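Local coordinates for SusD superfamily protein (Bacteroides fragilis NCTC 9343, PDB 3NQP), which probably binds glycans at the outer membrane surface as a SusD-family protein, passing them to a partner transporter, at residues Q310-Q315 / G369-C374; F283-G288 / F303-D308; T337-Y342 / H357-I362. All blocks are in the same frame, centred on the assembly; numbering follows the deposited sequence.

Interaction 1: Q310-Q315 / G369-C374. With EDO (1,2-ethanediol), chain I.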
ATOM      1  N   GLN A 310      -2.692  -0.739 -26.588  1.00 11.42           N
ATOM      2  CA  GLN A 310      -3.808  -0.888 -27.522  1.00 13.10           C
ATOM      3  C   GLN A 310      -5.057  -0.248 -26.908  1.00 14.15           C
ATOM      4  O   GLN A 310      -4.946   0.834 -26.333  1.00 11.89           O
ATOM      5  CB  GLN A 310      -4.025  -2.350 -27.874  1.00 16.95           C
ATOM      6  CG  GLN A 310      -2.784  -3.115 -28.267  1.00 12.63           C
ATOM      7  CD  GLN A 310      -2.116  -3.762 -27.104  1.00 13.60           C
ATOM      8  OE1 GLN A 310      -2.770  -4.427 -26.283  1.00 15.20           O
ATOM      9  NE2 GLN A 310      -0.784  -3.562 -26.990  1.00 11.32           N
ATOM     10  N   ASN A 311      -6.228  -0.875 -27.023  1.00 10.19           N
ATOM     11  CA  ASN A 311      -7.425  -0.316 -26.453  1.00  8.01           C
ATOM     12  C   ASN A 311      -7.794  -0.874 -25.089  1.00  9.23           C
ATOM     13  O   ASN A 311      -8.979  -0.893 -24.746  1.00 13.87           O
ATOM     14  CB  ASN A 311      -8.646  -0.436 -27.384  1.00  8.86           C
ATOM     15  CG  ASN A 311      -9.734   0.567 -27.019  1.00 15.33           C
ATOM     16  OD1 ASN A 311      -9.437   1.651 -26.466  1.00 12.49           O
ATOM     17  ND2 ASN A 311     -10.982   0.208 -27.268  1.00 13.16           N
ATOM     18  N   THR A 312      -6.803  -1.261 -24.301  1.00 10.29           N
ATOM     19  CA  THR A 312      -7.041  -1.914 -23.031  1.00 10.28           C
ATOM     20  C   THR A 312      -7.182  -0.944 -21.868  1.00 12.74           C
ATOM     21  O   THR A 312      -7.464  -1.385 -20.732  1.00 13.43           O
ATOM     22  CB  THR A 312      -5.898  -2.929 -22.703  1.00 13.02           C
ATOM     23  OG1 THR A 312      -4.662  -2.224 -22.536  1.00 11.65           O
ATOM     24  CG2 THR A 312      -5.724  -3.961 -23.809  1.00 13.44           C
ATOM     25  N   GLY A 313      -6.953   0.353 -22.119  1.00 11.14           N
ATOM     26  CA  GLY A 313      -6.810   1.345 -21.047  1.00 10.13           C
ATOM     27  C   GLY A 313      -7.912   2.372 -20.915  1.00 11.27           C
ATOM     28  O   GLY A 313      -8.763   2.523 -21.799  1.00 11.75           O
ATOM     29  N   ASN A 314      -7.909   3.072 -19.782  1.00 10.45           N
ATOM     30  CA  ASN A 314      -8.640   4.295 -19.617  1.00 11.00           C
ATOM     31  C   ASN A 314      -7.883   5.166 -18.627  1.00 11.48           C
ATOM     32  O   ASN A 314      -6.830   4.764 -18.133  1.00 11.22           O
ATOM     33  CB  ASN A 314     -10.157   4.073 -19.274  1.00  9.58           C
ATOM     34  CG  ASN A 314     -10.400   3.597 -17.865  1.00 16.33           C
ATOM     35  OD1 ASN A 314      -9.697   4.003 -16.968  1.00 21.21           O
ATOM     36  ND2 ASN A 314     -11.506   2.821 -17.647  1.00 13.98           N
ATOM     37  N   GLN A 315      -8.352   6.389 -18.429  1.00 11.55           N
ATOM     38  CA  GLN A 315      -7.765   7.275 -17.432  1.00 13.35           C
ATOM     39  C   GLN A 315      -8.848   7.731 -16.470  1.00 12.23           C
ATOM     40  O   GLN A 315      -9.445   8.803 -16.608  1.00 10.28           O
ATOM     41  CB  GLN A 315      -7.029   8.484 -18.034  1.00 13.63           C
ATOM     42  CG  GLN A 315      -6.091   9.108 -16.970  1.00 11.38           C
ATOM     43  CD  GLN A 315      -5.227  10.203 -17.499  1.00 11.94           C
ATOM     44  OE1 GLN A 315      -5.667  10.964 -18.351  1.00 10.72           O
ATOM     45  NE2 GLN A 315      -3.997  10.339 -16.954  1.00  8.59           N
ATOM     46  N   GLY A 369       0.454  -9.883 -29.132  1.00 19.57           N
ATOM     47  CA  GLY A 369       0.387  -8.419 -29.233  1.00 19.61           C
ATOM     48  C   GLY A 369      -0.644  -7.768 -28.306  1.00 18.09           C
ATOM     49  O   GLY A 369      -0.934  -6.578 -28.447  1.00 18.04           O
ATOM     50  N   ALA A 370      -1.178  -8.513 -27.336  1.00 15.05           N
ATOM     51  CA  ALA A 370      -2.094  -7.927 -26.370  1.00 14.65           C
ATOM     52  C   ALA A 370      -1.430  -7.566 -25.027  1.00 15.97           C
ATOM     53  O   ALA A 370      -0.713  -8.365 -24.445  1.00 14.33           O
ATOM     54  CB  ALA A 370      -3.293  -8.873 -26.121  1.00 15.97           C
ATOM     55  N   ARG A 371      -1.715  -6.360 -24.552  1.00 13.51           N
ATOM     56  CA  ARG A 371      -1.311  -5.900 -23.253  1.00 13.35           C
ATOM     57  C   ARG A 371      -2.049  -6.728 -22.197  1.00 14.64           C
ATOM     58  O   ARG A 371      -3.264  -6.873 -22.261  1.00 13.22           O
ATOM     59  CB  ARG A 371      -1.649  -4.411 -23.115  1.00 15.67           C
ATOM     60  CG  ARG A 371      -1.545  -3.802 -21.677  1.00 13.98           C
ATOM     61  CD  ARG A 371      -0.135  -3.877 -21.112  1.00 13.91           C
ATOM     62  NE  ARG A 371       0.833  -3.187 -21.948  1.00 13.38           N
ATOM     63  CZ  ARG A 371       2.128  -3.122 -21.663  1.00 16.47           C
ATOM     64  NH1 ARG A 371       2.594  -3.721 -20.579  1.00 11.39           N
ATOM     65  NH2 ARG A 371       2.955  -2.480 -22.472  1.00 15.68           N
ATOM     66  N   VAL A 372      -1.291  -7.301 -21.275  1.00 14.14           N
ATOM     67  CA  VAL A 372      -1.836  -8.045 -20.152  1.00 14.33           C
ATOM     68  C   VAL A 372      -1.408  -7.408 -18.839  1.00 13.42           C
ATOM     69  O   VAL A 372      -0.233  -7.323 -18.546  1.00 12.03           O
ATOM     70  CB  VAL A 372      -1.382  -9.528 -20.198  1.00 18.31           C
ATOM     71  CG1 VAL A 372      -1.977 -10.312 -19.030  1.00  9.03           C
ATOM     72  CG2 VAL A 372      -1.801 -10.224 -21.518  1.00 13.55           C
ATOM     73  N   TYR A 373      -2.359  -6.936 -18.048  1.00 13.65           N
ATOM     74  CA  TYR A 373      -2.026  -6.270 -16.770  1.00 12.05           C
ATOM     75  C   TYR A 373      -1.798  -7.303 -15.644  1.00 11.75           C
ATOM     76  O   TYR A 373      -2.598  -7.419 -14.735  1.00 10.98           O
ATOM     77  CB  TYR A 373      -3.104  -5.267 -16.387  1.00 10.48           C
ATOM     78  CG  TYR A 373      -3.223  -4.152 -17.409  1.00 13.29           C
ATOM     79  CD1 TYR A 373      -2.269  -3.145 -17.487  1.00 11.39           C
ATOM     80  CD2 TYR A 373      -4.259  -4.125 -18.312  1.00 11.10           C
ATOM     81  CE1 TYR A 373      -2.382  -2.112 -18.440  1.00 14.11           C
ATOM     82  CE2 TYR A 373      -4.370  -3.127 -19.255  1.00 14.63           C
ATOM     83  CZ  TYR A 373      -3.419  -2.117 -19.318  1.00  8.68           C
ATOM     84  OH  TYR A 373      -3.536  -1.114 -20.252  1.00 12.01           O
ATOM     85  N   CYS A 374      -0.698  -8.054 -15.749  1.00 10.01           N
ATOM     86  CA  CYS A 374      -0.341  -9.065 -14.773  1.00 10.56           C
ATOM     87  C   CYS A 374       0.838  -8.654 -13.910  1.00 10.96           C
ATOM     88  O   CYS A 374       1.558  -9.508 -13.401  1.00 13.23           O
ATOM     89  CB  CYS A 374      -0.093 -10.414 -15.473  1.00 12.26           C
ATOM     90  SG  CYS A 374       1.286 -10.402 -16.631  1.00 15.92           S
TER
HETATM   91  C1  EDO I1009       5.210  -2.207 -19.456  1.00 33.26           C
HETATM   92  O1  EDO I1009       5.739  -0.864 -19.273  1.00 41.71           O
HETATM   93  C2  EDO I1009       6.107  -3.137 -20.281  1.00 41.72           C
HETATM   94  O2  EDO I1009       5.941  -2.874 -21.693  1.00 42.49           O

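Interaction 2: F283-G288 / F303-D308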
ATOM      1  N   PHE A 283      -5.040   3.738 -15.033  1.00  8.36           N
ATOM      2  CA  PHE A 283      -4.190   4.922 -14.800  1.00  9.36           C
ATOM      3  C   PHE A 283      -3.518   5.372 -16.112  1.00 11.96           C
ATOM      4  O   PHE A 283      -2.534   6.116 -16.061  1.00 11.77           O
ATOM      5  CB  PHE A 283      -3.054   4.639 -13.802  1.00  7.20           C
ATOM      6  CG  PHE A 283      -3.484   4.548 -12.360  1.00  8.10           C
ATOM      7  CD1 PHE A 283      -4.218   3.479 -11.902  1.00 10.31           C
ATOM      8  CD2 PHE A 283      -3.048   5.494 -11.435  1.00 11.21           C
ATOM      9  CE1 PHE A 283      -4.582   3.412 -10.543  1.00 11.25           C
ATOM     10  CE2 PHE A 283      -3.396   5.417 -10.092  1.00  8.44           C
ATOM     11  CZ  PHE A 283      -4.145   4.383  -9.652  1.00 13.99           C
ATOM     12  N   THR A 284      -3.998   4.882 -17.257  1.00 12.06           N
ATOM     13  CA  THR A 284      -3.311   5.132 -18.544  1.00  9.76           C
ATOM     14  C   THR A 284      -4.074   6.096 -19.476  1.00 14.06           C
ATOM     15  O   THR A 284      -4.186   7.303 -19.174  1.00 14.41           O
ATOM     16  CB  THR A 284      -2.922   3.815 -19.236  1.00 10.27           C
ATOM     17  OG1 THR A 284      -4.080   3.077 -19.668  1.00  7.83           O
ATOM     18  CG2 THR A 284      -2.072   2.967 -18.275  1.00  8.75           C
ATOM     19  N   TYR A 285      -4.585   5.578 -20.603  1.00 10.49           N
ATOM     20  CA  TYR A 285      -5.391   6.355 -21.503  1.00  7.84           C
ATOM     21  C   TYR A 285      -6.209   5.348 -22.370  1.00 12.63           C
ATOM     22  O   TYR A 285      -5.902   4.133 -22.444  1.00 10.48           O
ATOM     23  CB  TYR A 285      -4.519   7.270 -22.359  1.00  9.65           C
ATOM     24  CG  TYR A 285      -3.415   6.489 -23.017  1.00  9.36           C
ATOM     25  CD1 TYR A 285      -2.229   6.233 -22.333  1.00 12.24           C
ATOM     26  CD2 TYR A 285      -3.567   5.965 -24.285  1.00 11.41           C
ATOM     27  CE1 TYR A 285      -1.209   5.482 -22.903  1.00 14.73           C
ATOM     28  CE2 TYR A 285      -2.517   5.204 -24.881  1.00 12.81           C
ATOM     29  CZ  TYR A 285      -1.365   4.960 -24.177  1.00 14.50           C
ATOM     30  OH  TYR A 285      -0.350   4.188 -24.727  1.00 12.51           O
ATOM     31  N   ASN A 286      -7.257   5.874 -22.981  1.00 11.88           N
ATOM     32  CA  ASN A 286      -8.169   5.125 -23.819  1.00 11.99           C
ATOM     33  C   ASN A 286      -7.825   5.405 -25.287  1.00  9.61           C
ATOM     34  O   ASN A 286      -8.193   6.441 -25.812  1.00 12.15           O
ATOM     35  CB  ASN A 286      -9.581   5.633 -23.524  1.00 10.93           C
ATOM     36  CG  ASN A 286     -10.680   4.753 -24.101  1.00 15.57           C
ATOM     37  OD1 ASN A 286     -10.572   4.244 -25.203  1.00 14.32           O
ATOM     38  ND2 ASN A 286     -11.764   4.594 -23.342  1.00  8.69           N
ATOM     39  N   VAL A 287      -7.210   4.468 -25.973  1.00 13.29           N
ATOM     40  CA  VAL A 287      -6.856   4.695 -27.396  1.00 11.91           C
ATOM     41  C   VAL A 287      -8.106   4.838 -28.277  1.00 15.01           C
ATOM     42  O   VAL A 287      -8.150   5.658 -29.190  1.00 10.83           O
ATOM     43  CB  VAL A 287      -5.956   3.596 -27.909  1.00 14.83           C
ATOM     44  CG1 VAL A 287      -5.868   3.622 -29.450  1.00 15.87           C
ATOM     45  CG2 VAL A 287      -4.570   3.784 -27.319  1.00 14.80           C
ATOM     46  N   GLY A 288      -9.137   4.078 -27.954  1.00 11.83           N
ATOM     47  CA  GLY A 288     -10.394   4.116 -28.679  1.00 14.47           C
ATOM     48  C   GLY A 288     -11.069   5.483 -28.750  1.00 15.52           C
ATOM     49  O   GLY A 288     -11.516   5.911 -29.818  1.00 12.60           O
ATOM     50  N   PHE A 303       1.580  11.482 -29.444  1.00 12.48           N
ATOM     51  CA  PHE A 303       1.571  10.476 -28.372  1.00 12.62           C
ATOM     52  C   PHE A 303       1.102   9.089 -28.867  1.00 12.30           C
ATOM     53  O   PHE A 303       1.757   8.081 -28.621  1.00 15.54           O
ATOM     54  CB  PHE A 303       0.677  11.002 -27.230  1.00 13.90           C
ATOM     55  CG  PHE A 303       0.775  10.206 -25.953  1.00  6.87           C
ATOM     56  CD1 PHE A 303       0.099   9.034 -25.814  1.00 11.44           C
ATOM     57  CD2 PHE A 303       1.595  10.630 -24.928  1.00 14.86           C
ATOM     58  CE1 PHE A 303       0.175   8.296 -24.620  1.00 12.48           C
ATOM     59  CE2 PHE A 303       1.703   9.893 -23.767  1.00 16.94           C
ATOM     60  CZ  PHE A 303       0.963   8.733 -23.611  1.00 16.08           C
ATOM     61  N   GLY A 304      -0.039   9.029 -29.552  1.00 13.46           N
ATOM     62  CA  GLY A 304      -0.515   7.769 -30.104  1.00 14.95           C
ATOM     63  C   GLY A 304      -0.653   6.729 -28.988  1.00 14.71           C
ATOM     64  O   GLY A 304      -1.176   7.023 -27.912  1.00 14.20           O
ATOM     65  N   ASP A 305      -0.212   5.507 -29.242  1.00 12.54           N
ATOM     66  CA  ASP A 305      -0.255   4.460 -28.240  1.00 12.44           C
ATOM     67  C   ASP A 305       1.151   4.263 -27.697  1.00 12.94           C
ATOM     68  O   ASP A 305       1.744   3.181 -27.832  1.00 14.06           O
ATOM     69  CB  ASP A 305      -0.776   3.144 -28.832  1.00 11.93           C
ATOM     70  CG  ASP A 305      -0.873   2.052 -27.801  1.00 13.83           C
ATOM     71  OD1 ASP A 305      -0.773   2.344 -26.602  1.00 12.77           O
ATOM     72  OD2 ASP A 305      -1.117   0.906 -28.162  1.00 12.75           O
ATOM     73  N   ALA A 306       1.674   5.302 -27.058  1.00 12.30           N
ATOM     74  CA  ALA A 306       3.073   5.349 -26.635  1.00 14.43           C
ATOM     75  C   ALA A 306       3.442   4.238 -25.647  1.00 16.60           C
ATOM     76  O   ALA A 306       4.548   3.820 -25.642  1.00 16.87           O
ATOM     77  CB  ALA A 306       3.374   6.713 -26.027  1.00 13.67           C
ATOM     78  N   LEU A 307       2.498   3.782 -24.810  1.00 11.15           N
ATOM     79  CA  LEU A 307       2.750   2.687 -23.844  1.00 14.29           C
ATOM     80  C   LEU A 307       2.564   1.293 -24.403  1.00 15.58           C
ATOM     81  O   LEU A 307       2.927   0.327 -23.751  1.00 16.21           O
ATOM     82  CB  LEU A 307       1.886   2.832 -22.607  1.00 11.16           C
ATOM     83  CG  LEU A 307       2.209   4.079 -21.779  1.00 17.26           C
ATOM     84  CD1 LEU A 307       1.398   4.058 -20.484  1.00  9.32           C
ATOM     85  CD2 LEU A 307       3.712   4.289 -21.476  1.00 14.44           C
ATOM     86  N   ASP A 308       2.039   1.182 -25.626  0.80 16.29           N
ATOM     87  CA  ASP A 308       1.670  -0.123 -26.181  0.80 16.20           C
ATOM     88  C   ASP A 308       0.669  -0.830 -25.261  0.80 14.44           C
ATOM     89  O   ASP A 308       0.904  -1.922 -24.714  0.80 13.96           O
ATOM     90  CB  ASP A 308       2.897  -0.999 -26.467  0.80 16.61           C
ATOM     91  CG  ASP A 308       2.582  -2.153 -27.436  0.80 19.92           C
ATOM     92  OD1 ASP A 308       1.438  -2.287 -27.934  0.80 15.05           O
ATOM     93  OD2 ASP A 308       3.499  -2.939 -27.694  0.80 18.93           O
TER

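Interaction 3: T337-Y342 / H357-I362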
ATOM      1  N   THR A 337       7.986   5.401 -13.550  1.00 12.56           N
ATOM      2  CA  THR A 337       6.671   5.423 -12.980  1.00 12.10           C
ATOM      3  C   THR A 337       5.670   6.007 -13.971  1.00 12.27           C
ATOM      4  O   THR A 337       4.534   5.519 -14.058  1.00 11.34           O
ATOM      5  CB  THR A 337       6.645   6.232 -11.617  1.00  9.53           C
ATOM      6  OG1 THR A 337       7.617   5.679 -10.683  1.00 12.22           O
ATOM      7  CG2 THR A 337       5.214   6.230 -11.023  1.00 12.58           C
ATOM      8  N   PHE A 338       6.084   7.061 -14.685  1.00 10.91           N
ATOM      9  CA  PHE A 338       5.214   7.852 -15.476  1.00 10.97           C
ATOM     10  C   PHE A 338       5.690   8.038 -16.926  1.00 11.18           C
ATOM     11  O   PHE A 338       6.885   8.023 -17.213  1.00 12.05           O
ATOM     12  CB  PHE A 338       5.151   9.256 -14.914  1.00 11.53           C
ATOM     13  CG  PHE A 338       4.427   9.393 -13.613  1.00 10.87           C
ATOM     14  CD1 PHE A 338       3.053   9.289 -13.543  1.00 12.87           C
ATOM     15  CD2 PHE A 338       5.120   9.763 -12.482  1.00  8.87           C
ATOM     16  CE1 PHE A 338       2.391   9.504 -12.335  1.00 12.25           C
ATOM     17  CE2 PHE A 338       4.433   9.942 -11.251  1.00 11.15           C
ATOM     18  CZ  PHE A 338       3.092   9.845 -11.223  1.00  8.66           C
ATOM     19  N   ILE A 339       4.723   8.237 -17.825  1.00 11.98           N
ATOM     20  CA  ILE A 339       4.967   8.892 -19.106  1.00  9.23           C
ATOM     21  C   ILE A 339       4.133  10.162 -19.102  1.00 11.94           C
ATOM     22  O   ILE A 339       3.017  10.185 -18.590  1.00 11.15           O
ATOM     23  CB  ILE A 339       4.620   8.011 -20.366  1.00 12.35           C
ATOM     24  CG1 ILE A 339       5.136   8.690 -21.658  1.00 13.88           C
ATOM     25  CG2 ILE A 339       3.099   7.657 -20.415  1.00  7.56           C
ATOM     26  CD1 ILE A 339       5.028   7.792 -22.987  1.00 11.15           C
ATOM     27  N   ALA A 340       4.679  11.242 -19.665  1.00 13.02           N
ATOM     28  CA  ALA A 340       3.967  12.523 -19.687  1.00 11.66           C
ATOM     29  C   ALA A 340       3.357  12.768 -21.076  1.00 14.90           C
ATOM     30  O   ALA A 340       3.927  12.384 -22.112  1.00 12.29           O
ATOM     31  CB  ALA A 340       4.942  13.651 -19.318  1.00  9.79           C
ATOM     32  N   SER A 341       2.208  13.433 -21.099  1.00 15.39           N
ATOM     33  CA  SER A 341       1.621  13.900 -22.352  1.00 11.81           C
ATOM     34  C   SER A 341       1.595  15.421 -22.303  1.00 10.25           C
ATOM     35  O   SER A 341       1.367  16.024 -21.242  1.00 10.10           O
ATOM     36  CB  SER A 341       0.221  13.300 -22.584  1.00 13.92           C
ATOM     37  OG  SER A 341      -0.719  13.625 -21.560  1.00  9.69           O
ATOM     38  N   TYR A 342       1.809  16.027 -23.456  1.00 11.67           N
ATOM     39  CA  TYR A 342       2.001  17.475 -23.579  1.00 13.57           C
ATOM     40  C   TYR A 342       1.054  18.090 -24.631  1.00 14.38           C
ATOM     41  O   TYR A 342       0.786  17.481 -25.649  1.00 17.44           O
ATOM     42  CB  TYR A 342       3.429  17.789 -24.028  1.00 14.89           C
ATOM     43  CG  TYR A 342       4.492  17.396 -23.051  1.00 11.73           C
ATOM     44  CD1 TYR A 342       4.924  16.080 -22.950  1.00 21.41           C
ATOM     45  CD2 TYR A 342       5.038  18.330 -22.178  1.00 11.18           C
ATOM     46  CE1 TYR A 342       5.884  15.723 -22.030  1.00 18.65           C
ATOM     47  CE2 TYR A 342       5.979  17.982 -21.275  1.00 15.63           C
ATOM     48  CZ  TYR A 342       6.405  16.687 -21.195  1.00 15.88           C
ATOM     49  OH  TYR A 342       7.368  16.335 -20.257  1.00 18.08           O
ATOM     50  N   HIS A 357       0.596   9.550 -16.845  1.00 11.55           N
ATOM     51  CA  HIS A 357       0.019   8.244 -17.082  1.00 10.81           C
ATOM     52  C   HIS A 357       0.980   7.171 -16.526  1.00 10.43           C
ATOM     53  O   HIS A 357       2.188   7.233 -16.742  1.00 12.17           O
ATOM     54  CB  HIS A 357      -0.200   8.081 -18.605  1.00 14.03           C
ATOM     55  CG  HIS A 357      -0.805   9.284 -19.260  1.00 11.16           C
ATOM     56  ND1 HIS A 357      -2.165   9.437 -19.413  1.00 12.28           N
ATOM     57  CD2 HIS A 357      -0.237  10.391 -19.814  1.00 15.20           C
ATOM     58  CE1 HIS A 357      -2.411  10.601 -20.004  1.00 14.96           C
ATOM     59  NE2 HIS A 357      -1.255  11.185 -20.282  1.00 10.44           N
ATOM     60  N   VAL A 358       0.458   6.241 -15.722  1.00 11.28           N
ATOM     61  CA  VAL A 358       1.326   5.417 -14.907  1.00  9.52           C
ATOM     62  C   VAL A 358       1.677   4.135 -15.630  1.00  9.88           C
ATOM     63  O   VAL A 358       0.787   3.310 -15.945  1.00 10.41           O
ATOM     64  CB  VAL A 358       0.678   5.105 -13.502  1.00  5.32           C
ATOM     65  CG1 VAL A 358       1.598   4.186 -12.687  1.00  9.18           C
ATOM     66  CG2 VAL A 358       0.417   6.440 -12.738  1.00  8.94           C
ATOM     67  N   ARG A 359       2.982   3.964 -15.889  1.00 10.00           N
ATOM     68  CA  ARG A 359       3.502   2.772 -16.525  1.00 11.59           C
ATOM     69  C   ARG A 359       4.407   1.941 -15.592  1.00 13.85           C
ATOM     70  O   ARG A 359       5.159   1.078 -16.055  1.00 11.62           O
ATOM     71  CB  ARG A 359       4.274   3.170 -17.788  1.00 12.12           C
ATOM     72  CG  ARG A 359       5.423   4.106 -17.527  1.00 13.57           C
ATOM     73  CD  ARG A 359       6.348   4.170 -18.756  1.00 11.70           C
ATOM     74  NE  ARG A 359       7.071   5.429 -18.768  1.00 10.34           N
ATOM     75  CZ  ARG A 359       7.579   5.970 -19.873  1.00 11.00           C
ATOM     76  NH1 ARG A 359       7.435   5.317 -21.014  1.00 13.88           N
ATOM     77  NH2 ARG A 359       8.210   7.152 -19.834  1.00  9.82           N
ATOM     78  N   LYS A 360       4.296   2.191 -14.286  1.00 13.36           N
ATOM     79  CA  LYS A 360       5.139   1.567 -13.267  1.00 11.80           C
ATOM     80  C   LYS A 360       5.048   0.061 -13.252  1.00 13.29           C
ATOM     81  O   LYS A 360       6.064  -0.605 -13.050  1.00 12.04           O
ATOM     82  CB  LYS A 360       4.736   2.074 -11.877  1.00 12.22           C
ATOM     83  CG  LYS A 360       5.727   1.691 -10.749  1.00 10.23           C
ATOM     84  CD  LYS A 360       5.420   2.449  -9.452  1.00 11.48           C
ATOM     85  CE  LYS A 360       6.279   1.947  -8.293  1.00 10.84           C
ATOM     86  NZ  LYS A 360       6.175   2.840  -7.120  1.00 10.95           N
ATOM     87  N   ASN A 361       3.840  -0.468 -13.438  1.00 11.45           N
ATOM     88  CA  ASN A 361       3.547  -1.884 -13.137  1.00 11.15           C
ATOM     89  C   ASN A 361       2.367  -2.383 -14.001  1.00 13.38           C
ATOM     90  O   ASN A 361       1.366  -2.856 -13.506  1.00 12.31           O
ATOM     91  CB  ASN A 361       3.286  -2.025 -11.625  1.00  9.17           C
ATOM     92  CG  ASN A 361       3.145  -3.456 -11.159  1.00 10.17           C
ATOM     93  OD1 ASN A 361       3.814  -4.367 -11.673  1.00 11.25           O
ATOM     94  ND2 ASN A 361       2.309  -3.655 -10.127  1.00  7.24           N
ATOM     95  N   ILE A 362       2.483  -2.182 -15.316  1.00 12.53           N
ATOM     96  CA  ILE A 362       1.412  -2.532 -16.277  1.00 13.85           C
ATOM     97  C   ILE A 362       1.696  -3.840 -17.038  1.00 15.06           C
ATOM     98  O   ILE A 362       1.194  -4.060 -18.156  1.00 11.77           O
ATOM     99  CB  ILE A 362       1.072  -1.344 -17.227  1.00 14.81           C
ATOM    100  CG1 ILE A 362       2.303  -0.844 -17.995  1.00 14.13           C
ATOM    101  CG2 ILE A 362       0.446  -0.198 -16.420  1.00 12.06           C
ATOM    102  CD1 ILE A 362       1.969  -0.059 -19.370  1.00 14.59           C
TER
HETATM  103  O   HOH W   1       7.259   5.307  -7.903  1.00 11.26           O

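Interaction 1: Q310-Q315 / G369-C374
Gln310 and Thr312 reach across to the backbone of Arg371 and the hydroxyl of Tyr373. Gln310 OE1 accepts from Arg371 N at 2.8 Å, and the bond is nearly straight at 165°. Gln310 NE2 bonds to Asp308 OD1 in one of the two conformers of that aspartate, so this bond is less certain. The chain of Gln310 bends at chi2 (90°), which turns the amide oxygen toward Arg371 N. Tyr373 OH donates to Thr312 OG1 at 2.8 Å. The Thr312 hydroxyl thus accepts from the tyrosine and is also bonded to a backbone carbonyl, Ile309 O. Arg371 CG lies 3.6 Å from Thr312 OG1 and also rests over one face of the Tyr373 ring, toward its rim. The guanidinium then leads away. Its NH1 bonds to Ile362 O and its NE to Asp308 O. Arg371 NH2 donates to O2 of a 1,2-ethanediol at 3.1 Å, a molecule probably left from crystallisation. The contact therefore ties a loop to a strand through polar groups. The loop lies between strand 265-269 and helix 321-325. Strand 371-372 pairs antiparallel with strand 364-365, whose Val365 touches the Arg371 side chain.

Interaction 2: F283-G288 / F303-D308
Tyr285 and Val287, on an irregular segment, face a type I beta turn that runs from Asp305 to Asp308 and is closed by the bond from Asp308 N to Asp305 O. The Tyr285 side chain carries the contact. Its CG sits between the backbone N and the carbonyl carbon (chi1 51°), and the ring extends to the turn. There Tyr285 OH is gripped twice. It donates to Asp305 OD1 at 2.7 Å, on the anti lone pair of that oxygen, and it accepts from Leu307 N at 2.9 Å. The ring and carboxylate planes stand 74° apart. Asp305 is itself positioned by the backbone: OD1 also accepts from Ile309 N, and OD2 from Gln310 N. Phe303 meets Tyr285 in a T-shaped stack, with its edge directed at the tyrosine face and the ring centroids 5.1 Å apart. Leu307 CD1 packs at the tyrosine edge, 3.8 Å from Tyr285 CE1. Val287 CG2 lies 4.1 Å from the carboxylate carbon, Asp305 CG. Both segments belong to the long connection between strand 265-269 and helix 321-325. Phe303, Ala306 and Leu307 lean on Ile339 of strand 338-344, while Phe283 packs on Trp40 and Ile44 of helix 39-48.

Interaction 3: T337-Y342 / H357-I362
His357 pairs with Ile339 as an antiparallel hydrogen-bonded pair. Ile339 N donates to His357 O at 2.9 Å, in the carbonyl plane, while the return bond from His357 N to Ile339 O is weak. The His357 side chain runs along the neighbouring strand toward Ser341. His357 NE2 lies 2.8 Å from Ser341 OG, which sits at the ring edge in the ring plane; either atom could donate. The other ring nitrogen, ND1, bonds to Thr284 O, so both nitrogens are held and the ring's rotation is fixed. Val358 comes next, in a non-hydrogen-bonded pair with Phe338. Val358 CG2 meets Phe338 CE1 at 3.7 Å on the sheet face opposite His357 and Ile339. Arg359 leaves the strand. Its N bonds to Thr337 O from above the carbonyl plane. Its side chain starts between the backbone N and the carbonyl carbon (chi1 59°), then runs extended back over the first strand. Arg359 NE and NH2 both make weak bonds to Phe338 O, NE at 3.0 Å. Ile339 CB lies 3.6 Å from the plane of the Arg359 guanidinium, over its centre, and NH2 also forms a salt bridge with Glu335. Lys360 lies alongside Thr337, pointing the same way. A water accepts from Lys360 NZ and donates to Thr337 OG1, 2.8 Å from each; OG1 is also bonded to Arg333 O. NZ further bonds to the carbonyls of Ile447 and Glu445 and pairs with Glu449. At the end of the strand pair, Arg359 NE and NH2 and Lys360 NZ each have polar partners. With two carbonyls, a carboxylate and a water around it, Lys360 NZ is probably kept charged.

Interactions 1, 2 and 3 lie on the same side of the chain's centre. Interaction 3 is the buried one, at the end of the antiparallel hairpin of strands 338-344 and 351-358, where the chain turns to loop. Interactions 1 and 2 are partly buried and join mostly irregular segments. Interaction 2 touches both of the others. Its Phe283 O takes a bond from Val358 N, and its Leu307 CD2 packs on Ile339 CG2. Asp305 and Arg371 also tie the contacts together. Along the chain, interaction 3 is nested inside the loop closed by interaction 1. Interaction 3 combines strand pairing with side-chain bonds; interaction 2 joins hydrogen bonds to ring packing; interaction 1 is mainly polar.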